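Local coordinates for protein peptide methionine sulfoxide reductase MsrA (Treponema denticola ATCC 35405, PDB 5FA9) that probably repairs oxidised proteins as a bifunctional MsrA-MsrB fusion that reduces both epimers of methionine sulfoxide back to methionine, at residues D297-E302 / D306-V311. The protein carries 2 engineered substitutions. Numbering follows the deposited sequence.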
# COMPACT_ATOMS: atom_id res chain seq x y z
N ASP B 297 -17.81 0.26 28.19
CA ASP B 297 -18.93 0.94 28.83
C ASP B 297 -18.49 1.95 29.88
O ASP B 297 -19.18 2.94 30.12
CB ASP B 297 -19.88 -0.08 29.47
CG ASP B 297 -20.60 -0.94 28.44
OD1 ASP B 297 -20.57 -0.59 27.25
OD2 ASP B 297 -21.19 -1.96 28.84
N LYS B 298 -17.34 1.70 30.49
CA LYS B 298 -16.85 2.55 31.57
C LYS B 298 -15.74 3.49 31.13
O LYS B 298 -15.25 4.30 31.92
CB LYS B 298 -16.35 1.68 32.73
CG LYS B 298 -17.30 0.55 33.10
CD LYS B 298 -17.10 0.09 34.53
CE LYS B 298 -18.04 -1.05 34.88
NZ LYS B 298 -17.97 -2.16 33.88
N MET B 299 -15.35 3.39 29.86
CA MET B 299 -14.27 4.21 29.32
C MET B 299 -14.56 5.70 29.39
O MET B 299 -13.72 6.49 29.82
CB MET B 299 -13.97 3.81 27.87
CG MET B 299 -13.09 2.58 27.73
SD MET B 299 -12.70 2.20 26.01
CE MET B 299 -11.90 3.71 25.49
N GLU B 300 -15.76 6.09 28.97
CA GLU B 300 -16.15 7.50 28.92
C GLU B 300 -16.24 8.13 30.31
O GLU B 300 -15.83 9.27 30.50
CB GLU B 300 -17.48 7.65 28.19
CG GLU B 300 -17.76 9.06 27.69
CD GLU B 300 -18.70 9.07 26.49
OE1 GLU B 300 -19.29 8.02 26.19
OE2 GLU B 300 -18.83 10.14 25.86
N LYS B 301 -16.77 7.39 31.27
CA LYS B 301 -16.92 7.90 32.63
C LYS B 301 -15.59 8.01 33.37
O LYS B 301 -15.44 8.86 34.25
CB LYS B 301 -17.89 7.02 33.43
CG LYS B 301 -19.19 7.72 33.82
CD LYS B 301 -19.59 8.80 32.82
CE LYS B 301 -21.04 9.24 33.02
NZ LYS B 301 -21.43 10.32 32.08
N GLU B 302 -14.62 7.18 32.99
CA GLU B 302 -13.31 7.23 33.64
C GLU B 302 -12.34 8.14 32.89
O GLU B 302 -11.15 8.16 33.19
CB GLU B 302 -12.72 5.82 33.76
CG GLU B 302 -13.50 4.90 34.69
CD GLU B 302 -12.87 3.53 34.82
OE1 GLU B 302 -11.63 3.44 34.70
OE2 GLU B 302 -13.61 2.55 35.04
N ASP B 306 -11.81 9.74 24.51
CA ASP B 306 -11.09 10.00 23.27
C ASP B 306 -10.59 8.72 22.60
O ASP B 306 -10.18 8.74 21.44
CB ASP B 306 -9.91 10.94 23.52
CG ASP B 306 -10.35 12.35 23.86
OD1 ASP B 306 -11.54 12.66 23.67
OD2 ASP B 306 -9.50 13.14 24.32
N TYR B 307 -10.64 7.61 23.33
CA TYR B 307 -10.06 6.36 22.85
C TYR B 307 -11.12 5.35 22.41
O TYR B 307 -10.80 4.20 22.10
CB TYR B 307 -9.18 5.74 23.94
CG TYR B 307 -8.03 6.62 24.35
CD1 TYR B 307 -6.82 6.60 23.66
CD2 TYR B 307 -8.14 7.49 25.43
CE1 TYR B 307 -5.77 7.41 24.03
CE2 TYR B 307 -7.09 8.30 25.81
CZ TYR B 307 -5.91 8.26 25.11
OH TYR B 307 -4.86 9.07 25.49
N LEU B 308 -12.38 5.78 22.38
CA LEU B 308 -13.48 4.91 21.96
C LEU B 308 -13.34 4.34 20.53
O LEU B 308 -13.60 3.15 20.33
CB LEU B 308 -14.81 5.65 22.09
CG LEU B 308 -15.22 6.10 23.49
CD1 LEU B 308 -16.54 6.85 23.45
CD2 LEU B 308 -15.30 4.92 24.44
N PRO B 309 -12.94 5.16 19.54
CA PRO B 309 -12.84 4.60 18.19
C PRO B 309 -11.81 3.48 18.03
O PRO B 309 -11.91 2.69 17.09
CB PRO B 309 -12.46 5.81 17.33
CG PRO B 309 -12.97 6.97 18.08
CD PRO B 309 -12.74 6.63 19.52
N TYR B 310 -10.82 3.42 18.92
CA TYR B 310 -9.81 2.38 18.86
C TYR B 310 -10.39 1.02 19.26
O TYR B 310 -9.86 -0.03 18.91
CB TYR B 310 -8.61 2.72 19.74
CG TYR B 310 -7.86 3.95 19.28
CD1 TYR B 310 -7.10 3.93 18.12
CD2 TYR B 310 -7.91 5.13 20.01
CE1 TYR B 310 -6.41 5.05 17.69
CE2 TYR B 310 -7.22 6.26 19.59
CZ TYR B 310 -6.48 6.21 18.43
OH TYR B 310 -5.80 7.33 18.01
N VAL B 311 -11.50 1.06 20.00
CA VAL B 311 -12.20 -0.16 20.39
C VAL B 311 -13.28 -0.49 19.37
O VAL B 311 -13.40 -1.63 18.92
CB VAL B 311 -12.83 -0.03 21.78
CG1 VAL B 311 -13.50 -1.34 22.18
CG2 VAL B 311 -11.79 0.37 22.81
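Met299 and Leu308 mark the nearest approach of the backbones of 297-302 and 306-311, with their CA atoms 7.4 Å apart; at that separation the backbones do not bond, and side chains bridge them, one reaching the other backbone. Each segment holds a short helical turn with few backbone bonds: Glu302 N to Lys298 O in 297-302, Tyr310 N to Tyr307 O and Val311 N to Leu308 O in 306-311.

Met299 supplies most of the buried surface on its side. Its CB points at the opposite segment and its chain runs straight through chi2 (-177°), then bends at chi3 (59°), which turns the methyl CE toward the start of the second turn. There Met299 CE lies 3.6 Å from Tyr307 C, the carbonyl carbon, and 3.7 Å from Tyr307 CB. Leu308 slides past the methionine in the opposite direction, and its CD2 touches both ends of that chain, 3.8 Å from Met299 CB and equally far from Met299 CE. Val311 meets Met299 tip to tip, CG2 standing 3.8 Å from SD. At the exposed margin, Glu300 crosses Leu308 at about a right angle, and its OE1 comes to 4.1 Å from Leu308 CD1.

The arrangement is apolar packing between two short turns near the C-terminal end of the chain, away from the ligand pockets and the MsrA active site. The first follows directly on strand 291-295 of the MsrB part; the second lies between the two parts: Leu308 and Pro309 rest on Phe113 of helix 104-115 in the MsrA part, Tyr307 and Val311 on strand 218-221 of the MsrB part.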